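Local coordinates for protein N(2),N(2)-dimethylguanosine tRNA methyltransferase (Pyrococcus horikoshii, PDB 2DUL) that probably dimethylates N2 of guanine 26 in a number of tRNAs, with S-adenosyl-L-methionine as the methyl donor, at residues R180-V185 and T197-G202; V203-A208 and P275-P280. All coordinates share one frame; numbering follows the deposited sequence.

Interaction 1 (R180-V185 and T197-G202)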
loop_
_atom_site.group_PDB
_atom_site.type_symbol
_atom_site.label_atom_id
_atom_site.label_comp_id
_atom_site.label_asym_id
_atom_site.label_seq_id
_atom_site.Cartn_x
_atom_site.Cartn_y
_atom_site.Cartn_z
ATOM N N ARG A 180 -13.296 15.019 1.121
ATOM C CA ARG A 180 -13.897 14.565 2.370
ATOM C C ARG A 180 -13.129 13.440 3.056
ATOM O O ARG A 180 -12.910 13.483 4.268
ATOM C CB ARG A 180 -15.343 14.091 2.150
ATOM C CG ARG A 180 -16.327 15.165 1.670
ATOM C CD ARG A 180 -17.768 14.768 2.001
ATOM N NE ARG A 180 -18.089 13.426 1.522
ATOM C CZ ARG A 180 -18.358 13.115 0.255
ATOM N NH1 ARG A 180 -18.359 14.051 -0.683
ATOM N NH2 ARG A 180 -18.606 11.854 -0.078
ATOM N N LYS A 181 -12.724 12.434 2.288
ATOM C CA LYS A 181 -12.027 11.284 2.851
ATOM C C LYS A 181 -10.531 11.457 3.088
ATOM O O LYS A 181 -10.018 11.073 4.146
ATOM C CB LYS A 181 -12.238 10.055 1.956
ATOM C CG LYS A 181 -13.700 9.669 1.744
ATOM C CD LYS A 181 -13.830 8.526 0.746
ATOM C CE LYS A 181 -15.289 8.273 0.370
ATOM N NZ LYS A 181 -16.087 7.801 1.533
ATOM N N TYR A 182 -9.840 12.030 2.106
ATOM C CA TYR A 182 -8.393 12.199 2.177
ATOM C C TYR A 182 -7.873 13.607 2.404
ATOM O O TYR A 182 -6.661 13.804 2.500
ATOM C CB TYR A 182 -7.766 11.621 0.904
ATOM C CG TYR A 182 -8.087 10.158 0.740
ATOM C CD1 TYR A 182 -7.409 9.196 1.484
ATOM C CD2 TYR A 182 -9.110 9.732 -0.114
ATOM C CE1 TYR A 182 -7.734 7.847 1.391
ATOM C CE2 TYR A 182 -9.447 8.374 -0.215
ATOM C CZ TYR A 182 -8.752 7.444 0.545
ATOM O OH TYR A 182 -9.071 6.111 0.485
ATOM N N LEU A 183 -8.776 14.578 2.496
ATOM C CA LEU A 183 -8.395 15.970 2.707
ATOM C C LEU A 183 -7.275 16.393 1.746
ATOM O O LEU A 183 -6.255 16.964 2.151
ATOM C CB LEU A 183 -7.968 16.175 4.171
ATOM C CG LEU A 183 -9.091 15.917 5.189
ATOM C CD1 LEU A 183 -8.549 16.043 6.611
ATOM C CD2 LEU A 183 -10.234 16.914 4.959
ATOM N N ALA A 184 -7.477 16.107 0.464
ATOM C CA ALA A 184 -6.506 16.443 -0.571
ATOM C C ALA A 184 -7.224 16.601 -1.911
ATOM O O ALA A 184 -8.273 15.989 -2.132
ATOM C CB ALA A 184 -5.442 15.339 -0.672
ATOM N N VAL A 185 -6.654 17.429 -2.785
ATOM C CA VAL A 185 -7.192 17.684 -4.120
ATOM C C VAL A 185 -6.496 16.720 -5.090
ATOM O O VAL A 185 -5.290 16.825 -5.331
ATOM C CB VAL A 185 -6.916 19.149 -4.559
ATOM C CG1 VAL A 185 -7.510 19.409 -5.936
ATOM C CG2 VAL A 185 -7.501 20.122 -3.532
ATOM N N THR A 197 -1.547 7.355 -4.941
ATOM C CA THR A 197 -0.691 6.606 -4.033
ATOM C C THR A 197 0.010 7.575 -3.074
ATOM O O THR A 197 0.129 7.297 -1.881
ATOM C CB THR A 197 0.369 5.779 -4.811
ATOM O OG1 THR A 197 -0.289 4.786 -5.607
ATOM C CG2 THR A 197 1.317 5.082 -3.858
ATOM N N ARG A 198 0.459 8.715 -3.595
ATOM C CA ARG A 198 1.131 9.708 -2.760
ATOM C C ARG A 198 0.143 10.415 -1.839
ATOM O O ARG A 198 0.521 10.872 -0.763
ATOM C CB ARG A 198 1.883 10.722 -3.630
ATOM C CG ARG A 198 3.144 10.132 -4.235
ATOM C CD ARG A 198 3.868 11.094 -5.159
ATOM N NE ARG A 198 5.032 10.430 -5.743
ATOM C CZ ARG A 198 6.190 10.250 -5.114
ATOM N NH1 ARG A 198 7.180 9.619 -5.730
ATOM N NH2 ARG A 198 6.369 10.720 -3.881
ATOM N N ILE A 199 -1.120 10.504 -2.257
ATOM C CA ILE A 199 -2.148 11.111 -1.417
ATOM C C ILE A 199 -2.379 10.185 -0.220
ATOM O O ILE A 199 -2.494 10.639 0.919
ATOM C CB ILE A 199 -3.493 11.309 -2.182
ATOM C CG1 ILE A 199 -3.374 12.504 -3.136
ATOM C CG2 ILE A 199 -4.636 11.569 -1.185
ATOM C CD1 ILE A 199 -4.554 12.660 -4.091
ATOM N N LEU A 200 -2.420 8.882 -0.478
ATOM C CA LEU A 200 -2.625 7.904 0.591
ATOM C C LEU A 200 -1.483 7.980 1.608
ATOM O O LEU A 200 -1.713 8.020 2.814
ATOM C CB LEU A 200 -2.678 6.488 0.015
ATOM C CG LEU A 200 -3.575 5.435 0.677
ATOM C CD1 LEU A 200 -3.044 4.051 0.315
ATOM C CD2 LEU A 200 -3.619 5.612 2.177
ATOM N N VAL A 201 -0.245 7.976 1.124
ATOM C CA VAL A 201 0.895 8.048 2.034
ATOM C C VAL A 201 0.830 9.356 2.811
ATOM O O VAL A 201 1.056 9.386 4.022
ATOM C CB VAL A 201 2.234 7.982 1.270
ATOM C CG1 VAL A 201 3.401 8.166 2.242
ATOM C CG2 VAL A 201 2.348 6.635 0.541
ATOM N N GLY A 202 0.507 10.430 2.098
ATOM C CA GLY A 202 0.416 11.739 2.713
ATOM C C GLY A 202 -0.612 11.865 3.827
ATOM O O GLY A 202 -0.367 12.557 4.816
#
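Tyr182, the last residue of helix 175-182, meets Ile199 through the root of its side chain: Tyr182 CB lies 3.8 Å from Ile199 CG2. The two side chains cross at about a right angle, and Ile199 CG2 also stands obliquely to the ring, 4.2 Å from Tyr182 CG. Ile199 thus reaches the root of the side chain and the near ring carbon; the tyrosine side chain also contacts Ser142 and Pro143. At Leu183 the chain leaves the helix with a positive phi of 48° and extends. Ala184 is thereby turned back to helix 192-209, its CB 3.9 Å from Ile199 CG2. One methyl branch, placed anti to the backbone N of Ile199, serves both neighbours, while the other branch starts beside that N. The large mixed sheet has the class I methyltransferase order, with the reversed strand 226-235 inserted between 158-164 and 213-223, and helix 192-209 covers this end of it: Leu200 and Val201 reach strands 226-235 and 213-223 from other sides of the helix. Ile199 leaves the helix on the side opposite Val201 and also touches Val276. At Val185 the side chain points away; what approaches is its backbone, with Val185 O 4.4 Å from Ile199 CD1. Its main chain is instead hydrogen-bonded to Gly274, and no hydrogen bond joins the two segments.

Interaction 2 (V203-A208 and P275-P280); sequences VIARYA and PVWLGP
Arg206 rests one face of its guanidinium on Pro275 CG, and here the packing is closest: Pro275 CG stands 3.4 Å above the plane, over its centre, with Arg206 CZ 3.5 Å from that carbon. The arginine leaves the helix extended and then bends at its third torsion (chi3 -71°), which brings the guanidinium over Pro275 CG; the two side chains cross at about a right angle. Its N-H groups hold it there: NH2 and NH1 bond to Tyr182 O and Leu183 O, carbonyls at the end of helix 175-182, and NE weakly to Gly202 O. A water adds a bridge, giving a hydrogen bond to Pro275 O at 2.8 Å and accepting a weak one from Arg206 NH2. With an alanine in its place, the carbonyls of Tyr182 and Leu183 would probably lose this donor and Pro275 CG the flat group that covers it. Pro275, entered through a cis peptide bond, belongs to the edge strand of a three-stranded antiparallel sheet. Helix 192-209 packs on this edge strand and, through Leu200 and Val201, on the large methyltransferase sheet. Both residues of the tight pair are partly exposed to solvent, whereas the looser contact is buried. There Ala205 CB merely approaches Trp277 CZ3, at 4.3 Å and obliquely to the ring. The indole is also tied to its own segment: Trp277 NE1 donates to Pro280 O at 2.9 Å (N-H...O 151°), the oxygen near the ring plane, and Gly279 N lies over one face toward the rim.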
loop_
_atom_site.group_PDB
_atom_site.type_symbol
_atom_site.label_atom_id
_atom_site.label_comp_id
_atom_site.label_asym_id
_atom_site.label_seq_id
_atom_site.Cartn_x
_atom_site.Cartn_y
_atom_site.Cartn_z
ATOM N N VAL A 203 -1.757 11.205 3.688
ATOM C CA VAL A 203 -2.782 11.297 4.725
ATOM C C VAL A 203 -2.368 10.509 5.972
ATOM O O VAL A 203 -2.669 10.907 7.100
ATOM C CB VAL A 203 -4.167 10.803 4.210
ATOM C CG1 VAL A 203 -4.197 9.286 4.124
ATOM C CG2 VAL A 203 -5.280 11.336 5.127
ATOM N N ILE A 204 -1.661 9.403 5.768
ATOM C CA ILE A 204 -1.179 8.601 6.886
ATOM C C ILE A 204 -0.172 9.453 7.665
ATOM O O ILE A 204 -0.213 9.512 8.897
ATOM C CB ILE A 204 -0.468 7.312 6.406
ATOM C CG1 ILE A 204 -1.467 6.395 5.696
ATOM C CG2 ILE A 204 0.145 6.575 7.601
ATOM C CD1 ILE A 204 -0.823 5.190 5.036
ATOM N N ALA A 205 0.715 10.122 6.934
ATOM C CA ALA A 205 1.725 10.980 7.549
ATOM C C ALA A 205 1.079 12.116 8.339
ATOM O O ALA A 205 1.504 12.434 9.449
ATOM C CB ALA A 205 2.652 11.553 6.473
ATOM N N ARG A 206 0.056 12.736 7.762
ATOM C CA ARG A 206 -0.621 13.844 8.428
ATOM C C ARG A 206 -1.363 13.404 9.685
ATOM O O ARG A 206 -1.264 14.074 10.708
ATOM C CB ARG A 206 -1.572 14.561 7.458
ATOM C CG ARG A 206 -0.834 15.455 6.449
ATOM C CD ARG A 206 -1.793 16.181 5.517
ATOM N NE ARG A 206 -2.404 15.253 4.574
ATOM C CZ ARG A 206 -3.571 15.455 3.970
ATOM N NH1 ARG A 206 -4.262 16.560 4.211
ATOM N NH2 ARG A 206 -4.044 14.547 3.128
ATOM N N TYR A 207 -2.081 12.281 9.631
ATOM C CA TYR A 207 -2.799 11.799 10.817
ATOM C C TYR A 207 -1.843 11.351 11.923
ATOM O O TYR A 207 -2.165 11.451 13.114
ATOM C CB TYR A 207 -3.715 10.620 10.475
ATOM C CG TYR A 207 -5.125 11.003 10.070
ATOM C CD1 TYR A 207 -5.363 11.741 8.913
ATOM C CD2 TYR A 207 -6.220 10.638 10.859
ATOM C CE1 TYR A 207 -6.660 12.114 8.544
ATOM C CE2 TYR A 207 -7.520 11.007 10.504
ATOM C CZ TYR A 207 -7.731 11.742 9.349
ATOM O OH TYR A 207 -9.004 12.120 8.998
ATOM N N ALA A 208 -0.674 10.855 11.530
ATOM C CA ALA A 208 0.302 10.355 12.498
ATOM C C ALA A 208 1.013 11.437 13.305
ATOM O O ALA A 208 1.372 11.215 14.467
ATOM C CB ALA A 208 1.344 9.491 11.783
ATOM N N PRO A 275 -2.511 18.038 -0.528
ATOM C CA PRO A 275 -1.119 17.623 -0.344
ATOM C C PRO A 275 -0.822 16.158 -0.656
ATOM O O PRO A 275 -1.679 15.289 -0.511
ATOM C CB PRO A 275 -0.847 17.972 1.119
ATOM C CG PRO A 275 -2.187 17.746 1.765
ATOM C CD PRO A 275 -3.131 18.391 0.761
ATOM N N VAL A 276 0.398 15.907 -1.115
ATOM C CA VAL A 276 0.856 14.562 -1.417
ATOM C C VAL A 276 2.214 14.355 -0.765
ATOM O O VAL A 276 2.901 15.315 -0.404
ATOM C CB VAL A 276 1.038 14.322 -2.935
ATOM C CG1 VAL A 276 -0.295 14.462 -3.662
ATOM C CG2 VAL A 276 2.070 15.307 -3.493
ATOM N N TRP A 277 2.586 13.093 -0.607
ATOM C CA TRP A 277 3.883 12.728 -0.054
ATOM C C TRP A 277 4.854 12.903 -1.221
ATOM O O TRP A 277 4.605 12.381 -2.310
ATOM C CB TRP A 277 3.846 11.262 0.391
ATOM C CG TRP A 277 5.152 10.699 0.833
ATOM C CD1 TRP A 277 5.949 9.835 0.141
ATOM C CD2 TRP A 277 5.786 10.904 2.102
ATOM N NE1 TRP A 277 7.035 9.477 0.905
ATOM C CE2 TRP A 277 6.961 10.120 2.113
ATOM C CE3 TRP A 277 5.470 11.669 3.233
ATOM C CZ2 TRP A 277 7.825 10.077 3.212
ATOM C CZ3 TRP A 277 6.334 11.626 4.330
ATOM C CH2 TRP A 277 7.496 10.835 4.308
ATOM N N LEU A 278 5.930 13.661 -1.015
ATOM C CA LEU A 278 6.928 13.865 -2.068
ATOM C C LEU A 278 8.215 13.116 -1.731
ATOM O O LEU A 278 9.239 13.282 -2.397
ATOM C CB LEU A 278 7.242 15.358 -2.252
ATOM C CG LEU A 278 6.134 16.243 -2.829
ATOM C CD1 LEU A 278 6.637 17.670 -2.987
ATOM C CD2 LEU A 278 5.702 15.688 -4.185
ATOM N N GLY A 279 8.157 12.291 -0.691
ATOM C CA GLY A 279 9.324 11.521 -0.308
ATOM C C GLY A 279 9.391 10.211 -1.072
ATOM O O GLY A 279 8.675 10.033 -2.062
ATOM N N PRO A 280 10.246 9.270 -0.643
ATOM C CA PRO A 280 10.404 7.965 -1.294
ATOM C C PRO A 280 9.124 7.134 -1.227
ATOM O O PRO A 280 8.364 7.234 -0.263
ATOM C CB PRO A 280 11.523 7.303 -0.487
ATOM C CG PRO A 280 12.286 8.472 0.097
ATOM C CD PRO A 280 11.184 9.416 0.485
HETATM O O HOH W 1 -1.989 13.452 1.555
#

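Overall arrangement
Both contacts use helix 192-209, on successive stretches, and their centres are about 8 Å apart. Interaction 1 is the more buried and essentially apolar, with no hydrogen bond across it, a short-range packing of the turn after helix 175-182 onto the helix. Interaction 2 spans far more sequence, lies partly in solvent, and mixes a guanidinium face over a proline carbon and a bridging water with a loose alanine-indole approach. The two are also coupled directly: the arginine of 203-208 bonds to the end of the helix in 180-185, Arg198 NH2 reaches Trp277 O, and Val201 CG1 packs on Trp277 CG. Neither contact lies at the annotated S-adenosyl-L-methionine positions.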